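Local structure of MarR Like Protein, TVG0766549 (Thermoplasma volcanium, 3LFK) at residues Y32-S35 / Q36-S40; K71-D75 / Y76-L80; V99-A102 / I103-R106. The protein is of uncertain function, was reported as a mechanosensitive channel, and resembles MarR-like transcriptional regulators with a winged helix-turn-helix motif, and so may bind DNA. All blocks are in the same frame, centred on the assembly; numbering follows the deposited sequence.

From the N terminus, interaction 1 comes first, where the loop after strand 23-24 turns into helix 36-47. Interaction 2 follows at the junction of helix 66-76 and strand 79-84, and interaction 3 is two turns of the long helix 94-116. Each is local, so no long loop is closed, and the three run in series without nesting or crossing. In space they converge: Met34 touches Tyr76 and Phe78 of interaction 2 as well as Val99 and Ile103 of interaction 3, and Glu38 is hydrogen-bonded to Tyr76. Centres are about 12 Å from interaction 1 to either other and about 17 Å between interactions 2 and 3, where Phe78 meets Val99.

Interaction 1. Residues Y32-S35 / Q36-S40; sequences YDMS and QDEVS
The Glu38 carboxylate turns one face to Ser35, with Ser35 OG directly over Glu38 CD at 3.2 Å, and the backbone N of Ser35 approaches from that same side. This N donates to Glu38 OE1 (3.1 Å, 161° at the hydrogen), arriving 57° out of the carboxylate plane. From beyond the opposite face the hydroxyl of Tyr76, on helix 66-76, bonds to the same OE1, and Asn72 of that helix packs beside the carboxylate. Asp37 is met differently: here the Ser35 hydroxyl uses the syn lone pair of OD1, at a short 2.5 Å. Its chi1 of 51° sets CG between the backbone N and carbonyl carbon, folding the carboxylate back toward the N-cap. Met34 CB rests 3.6 Å from Glu38 OE1 and 3.9 Å from Val39 CG2, joining the cap to the apolar interior. Ser35 O accepts Val39 N at 3.1 Å, which opens the helix. Ser35 is the N-cap, but its hydroxyl caps no backbone NH; only the Glu38-to-Ser35 N half of a capping box is present. Two donors on OE1, and two acidic groups at the positive end of helix 36-47, are consistent with stabilised negative charge.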
ATOM      1  N   TYR A  32       0.951   8.775  -4.866  1.00 16.06           N
ATOM      2  CA  TYR A  32      -0.139   9.350  -4.068  1.00 16.70           C
ATOM      3  C   TYR A  32       0.385  10.064  -2.843  1.00 16.46           C
ATOM      4  O   TYR A  32      -0.231  10.019  -1.792  1.00 17.52           O
ATOM      5  CB  TYR A  32      -1.134   8.246  -3.660  1.00 16.31           C
ATOM      6  CG  TYR A  32      -1.606   7.387  -4.822  1.00 17.40           C
ATOM      7  CD1 TYR A  32      -0.982   6.165  -5.109  1.00 17.79           C
ATOM      8  CD2 TYR A  32      -2.657   7.800  -5.646  1.00 19.95           C
ATOM      9  CE1 TYR A  32      -1.393   5.382  -6.174  1.00 19.89           C
ATOM     10  CE2 TYR A  32      -3.086   7.005  -6.730  1.00 19.96           C
ATOM     11  CZ  TYR A  32      -2.444   5.800  -6.974  1.00 22.98           C
ATOM     12  OH  TYR A  32      -2.852   4.964  -7.996  1.00 26.34           O
ATOM     13  N   ASP A  33       1.535  10.705  -2.995  1.00 16.87           N
ATOM     14  CA  ASP A  33       2.184  11.464  -1.932  1.00 19.26           C
ATOM     15  C   ASP A  33       2.715  10.661  -0.756  1.00 18.37           C
ATOM     16  O   ASP A  33       3.072  11.224   0.279  1.00 23.54           O
ATOM     17  CB  ASP A  33       1.258  12.583  -1.443  1.00 18.61           C
ATOM     18  CG  ASP A  33       0.866  13.514  -2.555  1.00 26.65           C
ATOM     19  OD1 ASP A  33       1.786  14.125  -3.136  1.00 33.87           O
ATOM     20  OD2 ASP A  33      -0.338  13.618  -2.845  1.00 29.27           O
ATOM     21  N   MET A  34       2.779   9.349  -0.894  1.00 16.17           N
ATOM     22  CA  MET A  34       3.341   8.527   0.161  1.00 16.48           C
ATOM     23  C   MET A  34       4.852   8.613   0.090  1.00 17.12           C
ATOM     24  O   MET A  34       5.430   8.822  -0.985  1.00 21.75           O
ATOM     25  CB  MET A  34       2.937   7.059  -0.019  1.00 17.26           C
ATOM     26  CG  MET A  34       1.443   6.789   0.274  1.00 16.53           C
ATOM     27  SD  MET A  34       1.103   5.028   0.197  1.00 19.07           S
ATOM     28  CE  MET A  34       0.960   4.794  -1.603  1.00 20.46           C
ATOM     29  N   SER A  35       5.505   8.447   1.235  1.00 16.62           N
ATOM     30  CA  SER A  35       6.961   8.439   1.229  1.00 16.48           C
ATOM     31  C   SER A  35       7.372   7.009   0.849  1.00 15.87           C
ATOM     32  O   SER A  35       6.535   6.102   0.861  1.00 16.35           O
ATOM     33  CB  SER A  35       7.486   8.845   2.606  1.00 17.40           C
ATOM     34  OG  SER A  35       6.711   8.280   3.633  1.00 20.31           O
ATOM     35  N   GLN A  36       8.650   6.799   0.519  1.00 17.16           N
ATOM     36  CA  GLN A  36       9.068   5.457   0.075  1.00 17.63           C
ATOM     37  C   GLN A  36       8.893   4.342   1.108  1.00 16.78           C
ATOM     38  O   GLN A  36       8.565   3.197   0.754  1.00 18.53           O
ATOM     39  CB  GLN A  36      10.508   5.507  -0.435  1.00 19.32           C
ATOM     40  CG  GLN A  36      10.981   4.173  -1.060  1.00 27.66           C
ATOM     41  CD  GLN A  36      10.042   3.651  -2.146  1.00 32.18           C
ATOM     42  OE1 GLN A  36       9.673   4.383  -3.072  1.00 33.73           O
ATOM     43  NE2 GLN A  36       9.654   2.371  -2.038  1.00 32.67           N
ATOM     44  N   ASP A  37       9.087   4.668   2.388  1.00 17.15           N
ATOM     45  CA  ASP A  37       8.897   3.674   3.429  1.00 17.92           C
ATOM     46  C   ASP A  37       7.444   3.169   3.422  1.00 17.34           C
ATOM     47  O   ASP A  37       7.181   1.971   3.591  1.00 16.43           O
ATOM     48  CB  ASP A  37       9.308   4.235   4.804  1.00 19.15           C
ATOM     49  CG  ASP A  37       8.662   5.592   5.128  1.00 23.79           C
ATOM     50  OD1 ASP A  37       8.058   6.218   4.241  1.00 24.25           O
ATOM     51  OD2 ASP A  37       8.765   6.024   6.287  1.00 26.29           O
ATOM     52  N   GLU A  38       6.501   4.091   3.199  1.00 17.96           N
ATOM     53  CA  GLU A  38       5.091   3.728   3.159  1.00 15.67           C
ATOM     54  C   GLU A  38       4.765   2.860   1.950  1.00 15.00           C
ATOM     55  O   GLU A  38       4.027   1.898   2.061  1.00 16.52           O
ATOM     56  CB  GLU A  38       4.238   5.019   3.161  1.00 14.36           C
ATOM     57  CG  GLU A  38       4.288   5.686   4.540  1.00 17.89           C
ATOM     58  CD  GLU A  38       3.883   7.145   4.556  1.00 15.98           C
ATOM     59  OE1 GLU A  38       3.473   7.694   3.519  1.00 17.47           O
ATOM     60  OE2 GLU A  38       3.997   7.743   5.646  1.00 17.39           O
ATOM     61  N   VAL A  39       5.357   3.193   0.808  1.00 15.89           N
ATOM     62  CA  VAL A  39       5.140   2.423  -0.400  1.00 15.83           C
ATOM     63  C   VAL A  39       5.712   1.024  -0.181  1.00 16.90           C
ATOM     64  O   VAL A  39       5.064   0.030  -0.478  1.00 17.90           O
ATOM     65  CB  VAL A  39       5.834   3.088  -1.600  1.00 14.09           C
ATOM     66  CG1 VAL A  39       5.674   2.209  -2.840  1.00 18.07           C
ATOM     67  CG2 VAL A  39       5.202   4.451  -1.896  1.00 18.33           C
ATOM     68  N   SER A  40       6.930   0.949   0.346  1.00 17.81           N
ATOM     69  CA  SER A  40       7.527  -0.361   0.626  1.00 17.70           C
ATOM     70  C   SER A  40       6.622  -1.227   1.516  1.00 20.74           C
ATOM     71  O   SER A  40       6.387  -2.416   1.238  1.00 18.81           O
ATOM     72  CB  SER A  40       8.880  -0.154   1.318  1.00 20.90           C
ATOM     73  OG  SER A  40       9.784   0.440   0.409  1.00 36.15           O
TER

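Interaction 2. Residues K71-D75 / Y76-L80; sequences KNLMD and YGFAL
Tyr76 folds back over the last turn of its own helix, so that Asn72 O sits against one ring face, 3.1 Å from Tyr76 CG and offset toward the rim. The same oxygen accepts the Tyr76 backbone N at 2.9 Å. With chi1 at -61°, Tyr76 CG stands beside its own N, which brings ring and N-H onto one carbonyl. Further along the ring, Asn72 CB lies 4.0 Å from Tyr76 CZ, while the Leu73 side chain crosses the ring at an angle, its CD2 4.1 Å from Tyr76 CD2. Next comes the helix end, a Schellman motif. Phe78 N bonds to Leu73 O at 2.9 Å, almost in line with the carbonyl (C=O...N 167°), and Gly77 N bonds to Met74 O at 3.0 Å from well above the carbonyl plane. Gly77, at phi 95°, makes the turn where a side chain would jam against the preceding carbonyl. Weak bonds from Gly77 N and Ala79 N also converge on Leu73 O. A water donates to both Met74 O (2.7 Å) and Ala79 O, pinning the first strand residue to the helix end. Farther out, Lys11 makes a cation-pi contact with the Tyr76 ring. Leu73 packs on Leu41 and Phe78 on Leu42 of helix 36-47, while the backbones of Phe78 and Leu80 pair with Thr93 and Val91, leading helix 66-76 into the wing hairpin of strands 79-84 and 87-92.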
ATOM      1  N   LYS A  71       0.734   2.964  10.837  1.00 17.76           N
ATOM      2  CA  LYS A  71      -0.295   3.899  11.283  1.00 16.50           C
ATOM      3  C   LYS A  71      -0.591   4.924  10.206  1.00 18.73           C
ATOM      4  O   LYS A  71      -1.723   5.334  10.056  1.00 17.53           O
ATOM      5  CB  LYS A  71       0.094   4.599  12.580  1.00 20.10           C
ATOM      6  CG  LYS A  71      -0.064   3.680  13.782  1.00 23.22           C
ATOM      7  CD  LYS A  71       0.325   4.407  15.073  1.00 30.75           C
ATOM      8  CE  LYS A  71       1.089   3.500  16.005  1.00 43.38           C
ATOM      9  NZ  LYS A  71       1.528   4.227  17.229  1.00 45.05           N
ATOM     10  N   ASN A  72       0.428   5.351   9.464  1.00 16.06           N
ATOM     11  CA  ASN A  72       0.150   6.279   8.361  1.00 15.68           C
ATOM     12  C   ASN A  72      -0.729   5.598   7.299  1.00 14.90           C
ATOM     13  O   ASN A  72      -1.681   6.195   6.798  1.00 16.16           O
ATOM     14  CB  ASN A  72       1.461   6.785   7.735  1.00 16.63           C
ATOM     15  CG  ASN A  72       2.068   7.900   8.541  1.00 23.82           C
ATOM     16  OD1 ASN A  72       1.387   8.876   8.854  1.00 28.62           O
ATOM     17  ND2 ASN A  72       3.340   7.778   8.881  1.00 27.14           N
ATOM     18  N   LEU A  73      -0.424   4.348   6.943  1.00 15.53           N
ATOM     19  CA  LEU A  73      -1.240   3.647   5.952  1.00 15.38           C
ATOM     20  C   LEU A  73      -2.662   3.494   6.442  1.00 14.89           C
ATOM     21  O   LEU A  73      -3.591   3.530   5.634  1.00 16.44           O
ATOM     22  CB  LEU A  73      -0.660   2.271   5.617  1.00 14.64           C
ATOM     23  CG  LEU A  73       0.725   2.315   4.975  1.00 16.59           C
ATOM     24  CD1 LEU A  73       1.129   0.886   4.679  1.00 16.50           C
ATOM     25  CD2 LEU A  73       0.733   3.130   3.696  1.00 17.56           C
ATOM     26  N   MET A  74      -2.831   3.311   7.754  1.00 14.08           N
ATOM     27  CA  MET A  74      -4.185   3.205   8.309  1.00 15.36           C
ATOM     28  C   MET A  74      -4.904   4.554   8.243  1.00 14.58           C
ATOM     29  O   MET A  74      -6.089   4.600   7.863  1.00 15.65           O
ATOM     30  CB  MET A  74      -4.112   2.680   9.738  1.00 15.27           C
ATOM     31  CG  MET A  74      -3.576   1.273   9.752  1.00 15.04           C
ATOM     32  SD  MET A  74      -3.322   0.683  11.503  1.00 24.46           S
ATOM     33  CE  MET A  74      -2.481   1.807  12.163  1.00 31.56           C
ATOM     34  N   ASP A  75      -4.204   5.621   8.607  1.00 16.83           N
ATOM     35  CA  ASP A  75      -4.781   6.960   8.566  1.00 15.72           C
ATOM     36  C   ASP A  75      -5.163   7.313   7.110  1.00 16.73           C
ATOM     37  O   ASP A  75      -6.159   7.968   6.876  1.00 17.90           O
ATOM     38  CB  ASP A  75      -3.788   8.000   9.059  1.00 18.48           C
ATOM     39  CG  ASP A  75      -3.507   7.906  10.546  1.00 17.63           C
ATOM     40  OD1 ASP A  75      -4.192   7.145  11.268  1.00 21.06           O
ATOM     41  OD2 ASP A  75      -2.569   8.604  10.981  1.00 22.69           O
ATOM     42  N   TYR A  76      -4.375   6.852   6.133  1.00 15.67           N
ATOM     43  CA  TYR A  76      -4.693   7.157   4.727  1.00 15.10           C
ATOM     44  C   TYR A  76      -5.919   6.411   4.222  1.00 14.73           C
ATOM     45  O   TYR A  76      -6.477   6.758   3.183  1.00 17.71           O
ATOM     46  CB  TYR A  76      -3.539   6.744   3.784  1.00 15.27           C
ATOM     47  CG  TYR A  76      -2.223   7.419   4.013  1.00 14.39           C
ATOM     48  CD1 TYR A  76      -2.126   8.679   4.559  1.00 14.28           C
ATOM     49  CD2 TYR A  76      -1.040   6.772   3.632  1.00 16.64           C
ATOM     50  CE1 TYR A  76      -0.901   9.301   4.732  1.00 16.42           C
ATOM     51  CE2 TYR A  76       0.189   7.373   3.787  1.00 16.53           C
ATOM     52  CZ  TYR A  76       0.271   8.634   4.337  1.00 17.07           C
ATOM     53  OH  TYR A  76       1.491   9.242   4.490  1.00 21.33           O
ATOM     54  N   GLY A  77      -6.305   5.350   4.921  1.00 14.68           N
ATOM     55  CA  GLY A  77      -7.434   4.540   4.520  1.00 14.62           C
ATOM     56  C   GLY A  77      -7.039   3.315   3.702  1.00 16.81           C
ATOM     57  O   GLY A  77      -7.873   2.672   3.072  1.00 17.10           O
ATOM     58  N   PHE A  78      -5.756   2.958   3.756  1.00 16.15           N
ATOM     59  CA  PHE A  78      -5.254   1.827   2.958  1.00 16.43           C
ATOM     60  C   PHE A  78      -5.107   0.500   3.684  1.00 16.92           C
ATOM     61  O   PHE A  78      -4.955  -0.559   3.044  1.00 16.60           O
ATOM     62  CB  PHE A  78      -3.890   2.164   2.331  1.00 15.94           C
ATOM     63  CG  PHE A  78      -3.903   3.346   1.380  1.00 14.71           C
ATOM     64  CD1 PHE A  78      -5.087   3.791   0.778  1.00 16.93           C
ATOM     65  CD2 PHE A  78      -2.712   4.012   1.076  1.00 15.81           C
ATOM     66  CE1 PHE A  78      -5.059   4.886  -0.108  1.00 16.26           C
ATOM     67  CE2 PHE A  78      -2.676   5.095   0.202  1.00 15.96           C
ATOM     68  CZ  PHE A  78      -3.866   5.543  -0.403  1.00 17.52           C
ATOM     69  N   ALA A  79      -5.166   0.538   5.010  1.00 15.12           N
ATOM     70  CA  ALA A  79      -5.030  -0.679   5.781  1.00 17.35           C
ATOM     71  C   ALA A  79      -5.786  -0.544   7.083  1.00 16.53           C
ATOM     72  O   ALA A  79      -6.130   0.563   7.530  1.00 18.18           O
ATOM     73  CB  ALA A  79      -3.539  -0.916   6.073  1.00 18.74           C
ATOM     74  N   LEU A  80      -6.044  -1.691   7.704  1.00 17.11           N
ATOM     75  CA  LEU A  80      -6.697  -1.643   8.998  1.00 18.35           C
ATOM     76  C   LEU A  80      -6.315  -2.833   9.841  1.00 21.87           C
ATOM     77  O   LEU A  80      -5.654  -3.766   9.363  1.00 22.14           O
ATOM     78  CB  LEU A  80      -8.221  -1.520   8.859  1.00 30.64           C
ATOM     79  CG  LEU A  80      -8.970  -2.451   7.923  1.00 32.33           C
ATOM     80  CD1 LEU A  80      -9.279  -3.756   8.642  1.00 40.95           C
ATOM     81  CD2 LEU A  80     -10.271  -1.776   7.498  1.00 36.46           C
TER
HETATM   82  O   HOH W   1      -7.971   2.633   7.486  1.00 20.72           O

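Interaction 3. Residues V99-A102 / I103-R106; sequences VAQA and IRVR
Val99 and Ile103, one helical turn apart, lie side by side and point the same way, with Val99 CG1 3.9 Å from Ile103 CD1. Ile103 CG1 stands beside its own backbone N (chi1 -70°), leaning back along the helix over the preceding turn, 3.3 Å from Val99 O. Arg104 and Val105 repeat this lean on neighbouring flanks: Arg104 CG comes within 3.2 Å of Ala100 O, and Val105 CG2 within 3.3 Å of Gln101 O. Each of these three carbonyl oxygens thus has a gamma carbon beside it as well as the N-H it accepts. The bonds Ile103 N to Val99 O, Arg104 N to Ala100 O, Val105 N to Gln101 O (2.8 Å) and Arg106 N to Ala102 O form an unbroken alpha-helical ladder. This stretch belongs to helix 94-116, the long helix that follows the wing of the winged helix-turn-helix fold; in MarR relatives the C-terminal helix contributes to dimerisation, whereas the assembly here is a single chain. The paired aliphatic groups of Val99 and Ile103 face inward, touching Met34 of the loop before helix 36-47, and Val99 also meets Leu42 of that helix. On another flank Gln101 and Arg104 approach each other obliquely, their amide and guanidinium planes turned 87° apart. Gln101 bends at chi2 (60°), which carries OE1 round until it stands 3.6 Å from Arg104 CD and equally far from Arg104 NH1, a loose polar contact. The Arg104 side chain also touches Leu43 of helix 36-47. The end of Arg106 leads away, its side chain nearing segment 99-102 only at CB, 3.5 Å from Ala102 O; NH1 donates to Asn31 OD1 and, weakly, to Leu28 O, and NE and NH2 are hydrogen-bonded just outside the segments.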
ATOM      1  N   VAL A  99      -4.506   0.765  -4.710  1.00 16.84           N
ATOM      2  CA  VAL A  99      -3.325   1.594  -4.835  1.00 15.40           C
ATOM      3  C   VAL A  99      -2.078   0.732  -4.963  1.00 17.04           C
ATOM      4  O   VAL A  99      -1.196   1.035  -5.765  1.00 18.51           O
ATOM      5  CB  VAL A  99      -3.246   2.545  -3.614  1.00 20.27           C
ATOM      6  CG1 VAL A  99      -1.903   3.219  -3.551  1.00 21.12           C
ATOM      7  CG2 VAL A  99      -4.361   3.598  -3.736  1.00 21.67           C
ATOM      8  N   ALA A 100      -2.010  -0.333  -4.174  1.00 17.61           N
ATOM      9  CA  ALA A 100      -0.850  -1.231  -4.198  1.00 19.43           C
ATOM     10  C   ALA A 100      -0.731  -1.860  -5.579  1.00 20.56           C
ATOM     11  O   ALA A 100       0.364  -1.939  -6.126  1.00 19.69           O
ATOM     12  CB  ALA A 100      -1.008  -2.326  -3.126  1.00 16.90           C
ATOM     13  N   GLN A 101      -1.853  -2.286  -6.141  1.00 19.52           N
ATOM     14  CA  GLN A 101      -1.822  -2.907  -7.470  1.00 22.24           C
ATOM     15  C   GLN A 101      -1.433  -1.890  -8.560  1.00 24.17           C
ATOM     16  O   GLN A 101      -0.668  -2.214  -9.477  1.00 21.46           O
ATOM     17  CB  GLN A 101      -3.175  -3.530  -7.791  1.00 22.88           C
ATOM     18  CG  GLN A 101      -3.127  -4.563  -8.950  1.00 35.02           C
ATOM     19  CD  GLN A 101      -2.196  -5.745  -8.675  1.00 34.79           C
ATOM     20  OE1 GLN A 101      -1.591  -5.850  -7.605  1.00 41.29           O
ATOM     21  NE2 GLN A 101      -2.079  -6.644  -9.650  1.00 45.78           N
ATOM     22  N   ALA A 102      -1.936  -0.656  -8.462  1.00 21.08           N
ATOM     23  CA  ALA A 102      -1.608   0.375  -9.445  1.00 20.09           C
ATOM     24  C   ALA A 102      -0.114   0.645  -9.455  1.00 20.95           C
ATOM     25  O   ALA A 102       0.505   0.793 -10.521  1.00 22.22           O
ATOM     26  CB  ALA A 102      -2.375   1.655  -9.141  1.00 20.05           C
ATOM     27  N   ILE A 103       0.480   0.704  -8.264  1.00 19.24           N
ATOM     28  CA  ILE A 103       1.904   0.947  -8.141  1.00 15.73           C
ATOM     29  C   ILE A 103       2.682  -0.263  -8.665  1.00 21.45           C
ATOM     30  O   ILE A 103       3.684  -0.091  -9.373  1.00 20.50           O
ATOM     31  CB  ILE A 103       2.280   1.229  -6.653  1.00 21.69           C
ATOM     32  CG1 ILE A 103       1.707   2.599  -6.248  1.00 20.11           C
ATOM     33  CG2 ILE A 103       3.815   1.206  -6.455  1.00 21.58           C
ATOM     34  CD1 ILE A 103       1.825   2.914  -4.728  1.00 17.47           C
ATOM     35  N   ARG A 104       2.226  -1.468  -8.322  1.00 22.00           N
ATOM     36  CA  ARG A 104       2.913  -2.686  -8.782  1.00 22.32           C
ATOM     37  C   ARG A 104       2.920  -2.746 -10.301  1.00 24.70           C
ATOM     38  O   ARG A 104       3.940  -3.061 -10.907  1.00 24.59           O
ATOM     39  CB  ARG A 104       2.215  -3.936  -8.255  1.00 22.59           C
ATOM     40  CG  ARG A 104       2.487  -4.255  -6.806  1.00 30.64           C
ATOM     41  CD  ARG A 104       1.837  -5.586  -6.443  1.00 39.35           C
ATOM     42  NE  ARG A 104       2.469  -6.710  -7.138  1.00 51.40           N
ATOM     43  CZ  ARG A 104       1.978  -7.947  -7.179  1.00 58.07           C
ATOM     44  NH1 ARG A 104       0.835  -8.236  -6.571  1.00 61.83           N
ATOM     45  NH2 ARG A 104       2.641  -8.904  -7.817  1.00 59.15           N
ATOM     46  N   VAL A 105       1.775  -2.466 -10.906  1.00 22.10           N
ATOM     47  CA  VAL A 105       1.688  -2.493 -12.372  1.00 22.53           C
ATOM     48  C   VAL A 105       2.569  -1.426 -13.005  1.00 27.09           C
ATOM     49  O   VAL A 105       3.289  -1.704 -13.981  1.00 23.76           O
ATOM     50  CB  VAL A 105       0.239  -2.338 -12.830  1.00 25.50           C
ATOM     51  CG1 VAL A 105       0.180  -2.112 -14.335  1.00 28.21           C
ATOM     52  CG2 VAL A 105      -0.542  -3.591 -12.435  1.00 26.03           C
ATOM     53  N   ARG A 106       2.552  -0.211 -12.464  1.00 23.32           N
ATOM     54  CA  ARG A 106       3.406   0.846 -13.018  1.00 22.22           C
ATOM     55  C   ARG A 106       4.869   0.398 -12.939  1.00 24.14           C
ATOM     56  O   ARG A 106       5.643   0.542 -13.901  1.00 24.05           O
ATOM     57  CB  ARG A 106       3.234   2.149 -12.227  1.00 23.19           C
ATOM     58  CG  ARG A 106       4.155   3.290 -12.661  1.00 28.63           C
ATOM     59  CD  ARG A 106       4.290   4.283 -11.526  1.00 37.93           C
ATOM     60  NE  ARG A 106       5.039   3.698 -10.419  1.00 28.90           N
ATOM     61  CZ  ARG A 106       5.017   4.158  -9.170  1.00 25.21           C
ATOM     62  NH1 ARG A 106       4.278   5.209  -8.857  1.00 33.18           N
ATOM     63  NH2 ARG A 106       5.748   3.572  -8.240  1.00 24.86           N
TER